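Putative zinc protease (Bordetella pertussis, PDB 3IH6) probably acts as part of a zinc-dependent metalloendopeptidase of the M16 family, of which this chain is one domain-sized piece. Local coordinates at residues E[31-36]-E[83-88]; E[27-32]-E[102-107]; E[38-43]-E[173-178]; E[44-49]-E[122-127]. One frame throughout, in Å; residues are numbered along the deposited sequence.

Contact 1. Residues E[31-36]-E[83-88]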
loop_
_atom_site.group_PDB
_atom_site.type_symbol
_atom_site.label_atom_id
_atom_site.label_comp_id
_atom_site.label_asym_id
_atom_site.label_seq_id
_atom_site.Cartn_x
_atom_site.Cartn_y
_atom_site.Cartn_z
ATOM N N TYR E 31 -4.838 17.608 24.871
ATOM C CA TYR E 31 -5.421 16.983 26.036
ATOM C C TYR E 31 -4.710 15.636 26.275
ATOM O O TYR E 31 -4.041 15.097 25.365
ATOM C CB TYR E 31 -6.905 16.741 25.796
ATOM C CG TYR E 31 -7.743 17.972 25.568
ATOM C CD1 TYR E 31 -8.458 18.579 26.629
ATOM C CD2 TYR E 31 -7.838 18.539 24.307
ATOM C CE1 TYR E 31 -9.260 19.737 26.422
ATOM C CE2 TYR E 31 -8.618 19.703 24.087
ATOM C CZ TYR E 31 -9.326 20.293 25.155
ATOM O OH TYR E 31 -10.103 21.414 24.900
ATOM N N HIS E 32 -4.829 15.073 27.470
ATOM C CA HIS E 32 -4.261 13.729 27.697
ATOM C C HIS E 32 -5.224 12.545 27.573
ATOM O O HIS E 32 -6.411 12.691 27.810
ATOM C CB HIS E 32 -3.394 13.632 28.967
ATOM C CG HIS E 32 -4.160 13.613 30.256
ATOM N ND1 HIS E 32 -4.295 14.734 31.052
ATOM C CD2 HIS E 32 -4.748 12.597 30.937
ATOM C CE1 HIS E 32 -4.949 14.412 32.161
ATOM N NE2 HIS E 32 -5.233 13.121 32.118
ATOM N N LEU E 33 -4.698 11.380 27.194
ATOM C CA LEU E 33 -5.513 10.159 27.062
ATOM C C LEU E 33 -5.661 9.458 28.401
ATOM O O LEU E 33 -4.767 9.561 29.221
ATOM C CB LEU E 33 -4.862 9.170 26.065
ATOM C CG LEU E 33 -4.639 9.664 24.621
ATOM C CD1 LEU E 33 -3.789 8.708 23.801
ATOM C CD2 LEU E 33 -5.942 9.983 23.925
ATOM N N PRO E 34 -6.777 8.720 28.613
ATOM C CA PRO E 34 -6.836 7.675 29.643
ATOM C C PRO E 34 -5.788 6.599 29.349
ATOM O O PRO E 34 -5.316 6.489 28.212
ATOM C CB PRO E 34 -8.213 7.015 29.421
ATOM C CG PRO E 34 -9.010 8.006 28.642
ATOM C CD PRO E 34 -8.045 8.847 27.866
ATOM N N ALA E 35 -5.458 5.812 30.367
ATOM C CA ALA E 35 -4.742 4.547 30.216
ATOM C C ALA E 35 -5.418 3.685 29.149
ATOM O O ALA E 35 -6.643 3.711 29.025
ATOM C CB ALA E 35 -4.730 3.834 31.550
ATOM N N ALA E 36 -4.625 2.965 28.353
ATOM C CA ALA E 36 -5.154 2.159 27.233
ATOM C C ALA E 36 -5.995 0.974 27.717
ATOM O O ALA E 36 -6.852 0.479 26.982
ATOM C CB ALA E 36 -4.006 1.657 26.320
ATOM N N GLY E 83 0.239 9.808 26.763
ATOM C CA GLY E 83 -0.632 9.665 25.566
ATOM C C GLY E 83 -1.475 10.919 25.416
ATOM O O GLY E 83 -1.979 11.414 26.394
ATOM N N LEU E 84 -1.602 11.436 24.198
ATOM C CA LEU E 84 -2.180 12.747 23.942
ATOM C C LEU E 84 -3.243 12.742 22.858
ATOM O O LEU E 84 -3.153 11.984 21.864
ATOM C CB LEU E 84 -1.101 13.776 23.579
ATOM C CG LEU E 84 0.057 14.166 24.510
ATOM C CD1 LEU E 84 0.999 15.254 23.854
ATOM C CD2 LEU E 84 -0.419 14.634 25.906
ATOM N N ALA E 85 -4.278 13.569 23.070
ATOM C CA ALA E 85 -5.284 13.777 22.040
ATOM C C ALA E 85 -5.011 15.183 21.570
ATOM O O ALA E 85 -4.815 16.092 22.395
ATOM C CB ALA E 85 -6.706 13.655 22.592
HETATM N N MSE E 86 -4.994 15.357 20.251
HETATM C CA MSE E 86 -4.755 16.638 19.662
HETATM C C MSE E 86 -5.865 17.063 18.694
HETATM O O MSE E 86 -6.117 16.392 17.695
HETATM C CB MSE E 86 -3.415 16.606 18.919
HETATM C CG MSE E 86 -3.003 17.913 18.526
HETATM SE SE MSE E 86 -1.466 17.819 17.370
HETATM C CE MSE E 86 -1.172 19.708 17.409
ATOM N N PHE E 87 -6.500 18.196 18.985
ATOM C CA PHE E 87 -7.478 18.767 18.082
ATOM C C PHE E 87 -6.943 20.083 17.582
ATOM O O PHE E 87 -6.187 20.779 18.277
ATOM C CB PHE E 87 -8.831 18.955 18.761
ATOM C CG PHE E 87 -9.394 17.674 19.334
ATOM C CD1 PHE E 87 -10.060 16.772 18.520
ATOM C CD2 PHE E 87 -9.208 17.354 20.670
ATOM C CE1 PHE E 87 -10.543 15.587 19.029
ATOM C CE2 PHE E 87 -9.728 16.135 21.209
ATOM C CZ PHE E 87 -10.374 15.262 20.385
ATOM N N GLY E 88 -7.308 20.446 16.359
ATOM C CA GLY E 88 -6.890 21.766 15.911
ATOM C C GLY E 88 -7.658 22.263 14.728
ATOM O O GLY E 88 -8.562 21.592 14.234
#

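Contact 2. Residues E[27-32]-E[102-107]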
loop_
_atom_site.group_PDB
_atom_site.type_symbol
_atom_site.label_atom_id
_atom_site.label_comp_id
_atom_site.label_asym_id
_atom_site.label_seq_id
_atom_site.Cartn_x
_atom_site.Cartn_y
_atom_site.Cartn_z
ATOM N N VAL E 27 -4.016 26.543 14.742
ATOM C CA VAL E 27 -4.142 26.582 16.190
ATOM C C VAL E 27 -4.521 25.206 16.657
ATOM O O VAL E 27 -5.033 24.394 15.863
ATOM C CB VAL E 27 -5.147 27.637 16.699
ATOM C CG1 VAL E 27 -4.584 29.013 16.431
ATOM C CG2 VAL E 27 -6.531 27.463 16.083
ATOM N N ALA E 28 -4.224 24.933 17.929
ATOM C CA ALA E 28 -4.361 23.598 18.469
ATOM C C ALA E 28 -4.693 23.607 19.937
ATOM O O ALA E 28 -4.273 24.502 20.683
ATOM C CB ALA E 28 -3.074 22.775 18.225
ATOM N N ALA E 29 -5.441 22.585 20.351
ATOM C CA ALA E 29 -5.607 22.275 21.762
ATOM C C ALA E 29 -5.219 20.809 22.101
ATOM O O ALA E 29 -5.756 19.853 21.526
ATOM C CB ALA E 29 -7.025 22.583 22.225
HETATM N N MSE E 30 -4.300 20.662 23.053
HETATM C CA MSE E 30 -3.839 19.345 23.507
HETATM C C MSE E 30 -4.484 18.894 24.821
HETATM O O MSE E 30 -4.606 19.672 25.774
HETATM C CB MSE E 30 -2.320 19.370 23.715
HETATM C CG MSE E 30 -1.671 17.996 23.661
HETATM SE SE MSE E 30 -1.418 17.578 21.781
HETATM C CE MSE E 30 -0.615 19.317 21.246
ATOM N N TYR E 31 -4.838 17.608 24.871
ATOM C CA TYR E 31 -5.421 16.983 26.036
ATOM C C TYR E 31 -4.710 15.636 26.275
ATOM O O TYR E 31 -4.041 15.097 25.365
ATOM C CB TYR E 31 -6.905 16.741 25.796
ATOM C CG TYR E 31 -7.743 17.972 25.568
ATOM C CD1 TYR E 31 -8.458 18.579 26.629
ATOM C CD2 TYR E 31 -7.838 18.539 24.307
ATOM C CE1 TYR E 31 -9.260 19.737 26.422
ATOM C CE2 TYR E 31 -8.618 19.703 24.087
ATOM C CZ TYR E 31 -9.326 20.293 25.155
ATOM O OH TYR E 31 -10.103 21.414 24.900
ATOM N N HIS E 32 -4.829 15.073 27.470
ATOM C CA HIS E 32 -4.261 13.729 27.697
ATOM C C HIS E 32 -5.224 12.545 27.573
ATOM O O HIS E 32 -6.411 12.691 27.810
ATOM C CB HIS E 32 -3.394 13.632 28.967
ATOM C CG HIS E 32 -4.160 13.613 30.256
ATOM N ND1 HIS E 32 -4.295 14.734 31.052
ATOM C CD2 HIS E 32 -4.748 12.597 30.937
ATOM C CE1 HIS E 32 -4.949 14.412 32.161
ATOM N NE2 HIS E 32 -5.233 13.121 32.118
ATOM N N GLN E 102 -10.626 29.841 20.555
ATOM C CA GLN E 102 -11.754 30.073 21.455
ATOM C C GLN E 102 -12.912 29.131 21.136
ATOM O O GLN E 102 -13.384 28.411 22.024
ATOM C CB GLN E 102 -12.243 31.527 21.360
ATOM C CG GLN E 102 -13.653 31.753 21.916
ATOM C CD GLN E 102 -13.773 31.333 23.373
ATOM O OE1 GLN E 102 -12.836 31.526 24.152
ATOM N NE2 GLN E 102 -14.918 30.737 23.747
ATOM N N THR E 103 -13.384 29.161 19.887
ATOM C CA THR E 103 -14.477 28.311 19.492
ATOM C C THR E 103 -14.105 26.827 19.534
ATOM O O THR E 103 -14.918 26.021 19.955
ATOM C CB THR E 103 -15.019 28.679 18.106
ATOM O OG1 THR E 103 -15.310 30.089 18.060
ATOM C CG2 THR E 103 -16.293 27.867 17.781
ATOM N N LEU E 104 -12.907 26.461 19.071
ATOM C CA LEU E 104 -12.461 25.047 19.125
ATOM C C LEU E 104 -12.552 24.449 20.546
ATOM O O LEU E 104 -13.031 23.329 20.722
ATOM C CB LEU E 104 -11.003 24.898 18.635
ATOM C CG LEU E 104 -10.420 23.472 18.732
ATOM C CD1 LEU E 104 -10.369 22.846 17.362
ATOM C CD2 LEU E 104 -9.036 23.544 19.292
ATOM N N THR E 105 -12.030 25.161 21.542
ATOM C CA THR E 105 -12.026 24.623 22.910
ATOM C C THR E 105 -13.430 24.660 23.536
ATOM O O THR E 105 -13.798 23.761 24.292
ATOM C CB THR E 105 -11.051 25.362 23.852
ATOM O OG1 THR E 105 -11.392 26.753 23.888
ATOM C CG2 THR E 105 -9.601 25.187 23.418
ATOM N N ALA E 106 -14.215 25.697 23.244
ATOM C CA ALA E 106 -15.631 25.701 23.689
ATOM C C ALA E 106 -16.402 24.485 23.190
ATOM O O ALA E 106 -17.205 23.919 23.917
ATOM C CB ALA E 106 -16.332 26.975 23.296
ATOM N N THR E 107 -16.159 24.047 21.961
ATOM C CA THR E 107 -16.947 22.927 21.396
ATOM C C THR E 107 -16.538 21.656 22.099
ATOM O O THR E 107 -17.378 20.815 22.464
ATOM C CB THR E 107 -16.643 22.739 19.873
ATOM O OG1 THR E 107 -16.859 23.966 19.183
ATOM C CG2 THR E 107 -17.460 21.600 19.256
#

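Contact 3. Residues E[38-43]-E[173-178]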
loop_
_atom_site.group_PDB
_atom_site.type_symbol
_atom_site.label_atom_id
_atom_site.label_comp_id
_atom_site.label_asym_id
_atom_site.label_seq_id
_atom_site.Cartn_x
_atom_site.Cartn_y
_atom_site.Cartn_z
ATOM N N SER E 38 -8.061 1.212 30.253
ATOM C CA SER E 38 -9.306 1.770 30.780
ATOM C C SER E 38 -10.425 1.724 29.719
ATOM O O SER E 38 -10.158 2.009 28.547
ATOM C CB SER E 38 -9.051 3.222 31.183
ATOM O OG SER E 38 -10.250 3.952 31.364
ATOM N N PRO E 39 -11.677 1.363 30.118
ATOM C CA PRO E 39 -12.917 1.540 29.317
ATOM C C PRO E 39 -12.960 2.882 28.550
ATOM O O PRO E 39 -13.200 2.923 27.322
ATOM C CB PRO E 39 -14.032 1.518 30.393
ATOM C CG PRO E 39 -13.359 1.095 31.674
ATOM C CD PRO E 39 -11.968 0.648 31.369
ATOM N N ASP E 40 -12.658 3.964 29.258
ATOM C CA ASP E 40 -12.604 5.320 28.675
ATOM C C ASP E 40 -11.723 5.503 27.451
ATOM O O ASP E 40 -11.956 6.390 26.612
ATOM C CB ASP E 40 -12.218 6.319 29.770
ATOM C CG ASP E 40 -13.267 6.366 30.858
ATOM O OD1 ASP E 40 -14.418 6.039 30.505
ATOM O OD2 ASP E 40 -12.950 6.661 32.040
ATOM N N PHE E 41 -10.707 4.678 27.323
ATOM C CA PHE E 41 -9.757 4.925 26.243
ATOM C C PHE E 41 -10.474 4.872 24.907
ATOM O O PHE E 41 -10.345 5.801 24.101
ATOM C CB PHE E 41 -8.559 3.966 26.305
ATOM C CG PHE E 41 -7.533 4.193 25.224
ATOM C CD1 PHE E 41 -6.377 4.921 25.497
ATOM C CD2 PHE E 41 -7.711 3.658 23.946
ATOM C CE1 PHE E 41 -5.421 5.130 24.537
ATOM C CE2 PHE E 41 -6.744 3.841 22.968
ATOM C CZ PHE E 41 -5.580 4.568 23.270
ATOM N N VAL E 42 -11.214 3.804 24.639
ATOM C CA VAL E 42 -11.899 3.766 23.352
ATOM C C VAL E 42 -12.970 4.817 23.223
ATOM O O VAL E 42 -13.221 5.297 22.091
ATOM C CB VAL E 42 -12.421 2.388 22.908
ATOM C CG1 VAL E 42 -11.292 1.415 22.860
ATOM C CG2 VAL E 42 -13.511 1.906 23.782
ATOM N N GLY E 43 -13.566 5.211 24.355
ATOM C CA GLY E 43 -14.553 6.277 24.370
ATOM C C GLY E 43 -13.952 7.514 23.709
ATOM O O GLY E 43 -14.523 8.112 22.801
ATOM N N VAL E 173 -19.353 6.617 26.103
ATOM C CA VAL E 173 -18.549 7.434 25.237
ATOM C C VAL E 173 -18.721 8.915 25.628
ATOM O O VAL E 173 -17.734 9.642 25.686
ATOM C CB VAL E 173 -18.825 7.167 23.732
ATOM C CG1 VAL E 173 -17.952 8.073 22.862
ATOM C CG2 VAL E 173 -18.569 5.691 23.380
ATOM N N GLN E 174 -19.960 9.333 25.944
ATOM C CA GLN E 174 -20.210 10.701 26.429
ATOM C C GLN E 174 -19.393 10.981 27.678
ATOM O O GLN E 174 -18.655 11.974 27.758
ATOM C CB GLN E 174 -21.694 10.922 26.731
ATOM C CG GLN E 174 -22.064 12.335 27.234
ATOM C CD GLN E 174 -22.103 13.390 26.142
ATOM O OE1 GLN E 174 -22.170 13.069 24.931
ATOM N NE2 GLN E 174 -22.061 14.669 26.551
ATOM N N ARG E 175 -19.549 10.115 28.677
ATOM C CA ARG E 175 -18.873 10.328 29.958
ATOM C C ARG E 175 -17.361 10.444 29.778
ATOM O O ARG E 175 -16.724 11.326 30.369
ATOM C CB ARG E 175 -19.185 9.208 30.937
ATOM C CG ARG E 175 -18.196 9.170 32.091
ATOM C CD ARG E 175 -18.592 8.186 33.124
ATOM N NE ARG E 175 -18.849 6.872 32.534
ATOM C CZ ARG E 175 -17.909 5.990 32.209
ATOM N NH1 ARG E 175 -16.620 6.276 32.399
ATOM N NH2 ARG E 175 -18.272 4.819 31.691
ATOM N N ALA E 176 -16.790 9.565 28.959
ATOM C CA ALA E 176 -15.342 9.606 28.655
ATOM C C ALA E 176 -14.894 10.960 28.067
ATOM O O ALA E 176 -13.971 11.616 28.572
ATOM C CB ALA E 176 -14.954 8.446 27.737
ATOM N N ALA E 177 -15.555 11.384 27.012
ATOM C CA ALA E 177 -15.220 12.656 26.384
ATOM C C ALA E 177 -15.441 13.785 27.359
ATOM O O ALA E 177 -14.578 14.670 27.484
ATOM C CB ALA E 177 -16.071 12.875 25.131
ATOM N N VAL E 178 -16.588 13.770 28.056
ATOM C CA VAL E 178 -16.820 14.819 29.076
ATOM C C VAL E 178 -15.765 14.906 30.212
ATOM O O VAL E 178 -15.406 16.016 30.616
ATOM C CB VAL E 178 -18.264 14.850 29.601
ATOM C CG1 VAL E 178 -18.348 15.728 30.846
ATOM C CG2 VAL E 178 -19.188 15.407 28.521
#

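Contact 4. Residues E[44-49]-E[122-127]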
loop_
_atom_site.group_PDB
_atom_site.type_symbol
_atom_site.label_atom_id
_atom_site.label_comp_id
_atom_site.label_asym_id
_atom_site.label_seq_id
_atom_site.Cartn_x
_atom_site.Cartn_y
_atom_site.Cartn_z
ATOM N N LEU E 44 -12.768 7.876 24.153
ATOM C CA LEU E 44 -12.127 9.071 23.661
ATOM C C LEU E 44 -11.654 8.871 22.224
ATOM O O LEU E 44 -11.598 9.826 21.436
ATOM C CB LEU E 44 -10.961 9.454 24.572
ATOM C CG LEU E 44 -10.448 10.897 24.481
ATOM C CD1 LEU E 44 -11.541 11.914 24.587
ATOM C CD2 LEU E 44 -9.356 11.161 25.496
ATOM N N ASP E 45 -11.344 7.627 21.888
ATOM C CA ASP E 45 -10.916 7.258 20.535
ATOM C C ASP E 45 -12.117 7.558 19.603
ATOM O O ASP E 45 -12.014 8.364 18.662
ATOM C CB ASP E 45 -10.555 5.767 20.573
ATOM C CG ASP E 45 -9.626 5.333 19.453
ATOM O OD1 ASP E 45 -9.139 6.207 18.712
ATOM O OD2 ASP E 45 -9.376 4.093 19.340
ATOM N N LEU E 46 -13.281 6.996 19.933
ATOM C CA LEU E 46 -14.522 7.199 19.138
ATOM C C LEU E 46 -14.961 8.668 19.088
ATOM O O LEU E 46 -15.333 9.154 18.039
ATOM C CB LEU E 46 -15.641 6.333 19.674
ATOM C CG LEU E 46 -15.360 4.824 19.623
ATOM C CD1 LEU E 46 -16.383 4.057 20.488
ATOM C CD2 LEU E 46 -15.359 4.385 18.156
ATOM N N ALA E 47 -14.879 9.358 20.236
ATOM C CA ALA E 47 -15.195 10.775 20.354
ATOM C C ALA E 47 -14.400 11.655 19.396
ATOM O O ALA E 47 -14.965 12.565 18.757
ATOM C CB ALA E 47 -14.949 11.227 21.750
ATOM N N ALA E 48 -13.079 11.447 19.322
ATOM C CA ALA E 48 -12.274 12.308 18.464
ATOM C C ALA E 48 -12.722 12.210 17.004
ATOM O O ALA E 48 -12.667 13.185 16.270
ATOM C CB ALA E 48 -10.787 12.010 18.630
ATOM N N THR E 49 -13.209 11.052 16.596
ATOM C CA THR E 49 -13.748 10.885 15.237
ATOM C C THR E 49 -15.067 11.635 15.090
ATOM O O THR E 49 -15.329 12.214 14.041
ATOM C CB THR E 49 -14.057 9.400 14.936
ATOM O OG1 THR E 49 -12.868 8.641 14.925
ATOM C CG2 THR E 49 -14.747 9.220 13.597
ATOM N N GLU E 122 -22.605 5.651 15.922
ATOM C CA GLU E 122 -22.554 4.615 14.910
ATOM C C GLU E 122 -21.595 5.032 13.789
ATOM O O GLU E 122 -20.913 4.178 13.228
ATOM C CB GLU E 122 -23.936 4.320 14.334
ATOM C CG GLU E 122 -24.941 3.652 15.264
ATOM C CD GLU E 122 -24.381 2.413 15.959
ATOM O OE1 GLU E 122 -23.380 1.824 15.495
ATOM O OE2 GLU E 122 -24.955 2.018 16.996
ATOM N N ARG E 123 -21.550 6.325 13.430
ATOM C CA ARG E 123 -20.573 6.749 12.406
ATOM C C ARG E 123 -19.102 6.447 12.841
ATOM O O ARG E 123 -18.315 5.836 12.100
ATOM C CB ARG E 123 -20.757 8.222 12.021
ATOM C CG ARG E 123 -19.547 8.794 11.264
ATOM C CD ARG E 123 -19.746 10.197 10.667
ATOM N NE ARG E 123 -20.033 11.238 11.650
ATOM C CZ ARG E 123 -19.137 11.951 12.361
ATOM N NH1 ARG E 123 -17.825 11.731 12.278
ATOM N NH2 ARG E 123 -19.572 12.896 13.194
ATOM N N ALA E 124 -18.766 6.829 14.075
ATOM C CA ALA E 124 -17.428 6.605 14.607
ATOM C C ALA E 124 -17.133 5.121 14.833
ATOM O O ALA E 124 -15.996 4.660 14.558
ATOM C CB ALA E 124 -17.255 7.368 15.869
ATOM N N ARG E 125 -18.163 4.374 15.262
ATOM C CA ARG E 125 -18.021 2.922 15.466
ATOM C C ARG E 125 -17.759 2.206 14.160
ATOM O O ARG E 125 -16.868 1.354 14.080
ATOM C CB ARG E 125 -19.259 2.301 16.158
ATOM C CG ARG E 125 -18.919 1.007 16.909
ATOM C CD ARG E 125 -20.058 -0.032 17.059
ATOM N NE ARG E 125 -21.372 0.541 17.368
ATOM C CZ ARG E 125 -21.806 0.840 18.589
ATOM N NH1 ARG E 125 -23.019 1.351 18.734
ATOM N NH2 ARG E 125 -21.063 0.620 19.663
ATOM N N SER E 126 -18.544 2.519 13.128
ATOM C CA SER E 126 -18.331 1.852 11.823
ATOM C C SER E 126 -16.907 2.065 11.279
ATOM O O SER E 126 -16.239 1.106 10.844
ATOM C CB SER E 126 -19.385 2.252 10.789
ATOM O OG SER E 126 -19.263 1.427 9.625
ATOM N N LYS E 127 -16.440 3.313 11.329
ATOM C CA LYS E 127 -15.089 3.661 10.889
ATOM C C LYS E 127 -14.018 2.854 11.637
ATOM O O LYS E 127 -13.088 2.275 11.026
ATOM C CB LYS E 127 -14.844 5.159 11.081
ATOM C CG LYS E 127 -13.416 5.589 10.755
ATOM C CD LYS E 127 -13.226 7.098 10.981
ATOM C CE LYS E 127 -12.267 7.655 9.937
ATOM N NZ LYS E 127 -10.863 7.639 10.411
HETATM O O HOH W 1 -13.271 6.171 15.283
#

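Contact 1. Residues E[31-36]-E[83-88]
Y31 and A85 form an antiparallel hydrogen-bonded pair: Y31 N donates to A85 O (2.9 Å) and A85 N returns a bond to Y31 O. The third backbone bond, L33 N to G83 O at 2.8 Å, comes where 31-36 is already leaving the strand. Between these bonds lies the non-hydrogen-bonded pair H32 and L84, with L84 CA 3.3 Å from Y31 O and H32 CA leaning on G83 O.

The apolar contacts lie mostly on the face that carries Y31, A85 and F87. The side chains of Y31 and F87 cross at about a right angle and meet through their CD2 atoms, 4.1 Å apart, Y31 CD2 coming to the edge of the F87 ring. L33 folds back over the neighbouring strand, its CG anti to the carbonyl carbon (chi1 -59°): CD1 lies over the G83-L84 peptide, 3.5 Å from L84 N, and CD2 reaches A85 CB. Helices 39-52 and 97-109 cover this face, and Y31 OH bonds to E109; on the other face L84 packs on I150 of a second subunit. This is antiparallel pairing of strands 26-32 and 84-90, central in the five-stranded sheet of an M16 alpha/beta domain.

Contact 2. Residues E[27-32]-E[102-107]
A29, L104 and T105 make a buried, mainly apolar helix-on-sheet contact, in which helix 97-109 lies on one face of strand 26-32 with no hydrogen bond between the two segments. The short axes approach to 8.8 Å and run in nearly the same direction, 30° apart. Contact is confined to A29 and Y31 of the strand, with a marginal touch at A28, and to L104 and T105 of the helix.

A29 is the meeting point. Its CB touches L104 CD2 at 3.7 Å and T105 CG2 at 3.9 Å, and so sits between two successive helix residues. L104 extends its chain toward the strand, CG anti to the backbone N (chi1 177°), which brings CD2 alongside the A29 backbone as well, 3.9 Å from A29 N. T105 presents its methyl rather than its hydroxyl. With CG2 anti to the carbonyl carbon, the methyl faces the strand, while OG1 turns back along the helix and bonds to L101 O. The same methyl lies 4.1 Å from Y31 OH, the tyrosine side chain passing T105 at about a right angle. That approach, hydroxyl to methyl, is van der Waals only; the polar partner of Y31 OH is E109, at the end of the same helix.

Around this core, V27 packs on A100 and L101 farther back along helix 97-109, and Y31 also reaches L108. L104 is backed by L59 and L63 of helix 58-63. On the opposite face of the strand, A28 and M30 pack against W155 of a second subunit, which leaves strand 26-32 between its own helix and a neighbouring chain.

Contact 3. Residues E[38-43]-E[173-178]
D40 meets R175 at the rim of its guanidinium, the two planes 56° apart, so the salt bridge is not a flat, two-pronged one. OD2 lies at the edge of the guanidinium, in its plane, but 3.7 Å from NH1. OD1 makes the close approach, 2.9 Å from R175 NH1, along an oblique line to the guanidinium; the N-H...O angle of 121° makes this hydrogen bond weak. R175 first runs out with CG anti to the backbone N, then bends at chi3, and the bend turns its head group back toward D40. Its other terminal nitrogen, NH2, is paired with D172, and the arginine therefore links two acids near the protein surface.

Beneath the ion pair, helix 170-180, late in the chain, packs across helix 39-52, the helix that follows strand 26-32 of the alpha/beta domain's sheet. The two cross almost perpendicularly, at -88°, with their short axes 8.2 Å apart. The close approach is consistent with the small residues at the crossing: G43 CA lies 4.0 Å from A176 CB. The same methyl also lies 3.7 Å from D40 OD1, so apolar and charged parts of the contact adjoin.

V173 sits at the other end, its CG1 3.4 Å from G43 O, and it reaches L46 farther along helix 39-52. At the start of that helix S38 is the N-cap, its OG accepting a weak bond from D40 N.

Contact 4. Residues E[44-49]-E[122-127]
T49, A124 and L46 carry most of the buried surface where helices 39-52 and 118-136 cross. T49 points into the contact, and its CG2, anti to the backbone N, touches A124 CB at 3.9 Å and the K127 side chain at CD, 3.7 Å away. The backbone of T49 contributes as well: its O accepts from R123 NH1 at 3.1 Å, the donor standing above the carbonyl plane, with R123 bent at chi3 to bring the guanidinium edge there.

A124 CB lies against L46 O, 3.4 Å away, the small methyl letting the two backbones come near. L46 reaches past it, placing CD2 4.2 Å from A124 CB and against the A124 carbonyl; L121 and W128 of helix 118-136 also pack on L46. Turned away from helix 39-52, R125 pairs with E122 through NE to OE1 and NH1 to OE2, and its NH2 bonds to V165 O and A168 O. The axes run 8.7 Å apart at 111°, a steep alpha-helix crossing with alanine at the near point, in the helical part of an M16 alpha/beta domain.

Contacts 1 and 2 share strand 26-32: the first holds it edge to edge with strand 84-90 by backbone bonds, the second covers its face with van der Waals packing alone. Contacts 3 and 4 share helix 39-52, which follows that strand, and both are steep helix crossings with an alanine near the crossing point. Contact 3 adds a charged pair toward the surface, contact 4 an arginine-carbonyl bond. Contact 2 is buried throughout and contact 1 only partly; contacts 3 and 4 are largely buried, each with one exposed residue at its border, R175 and K127. L44 and A48 pack on L33, P34 and F87, joining contact 4 to contact 1; contacts 2 and 4 lie on opposite sides of the chain's centre.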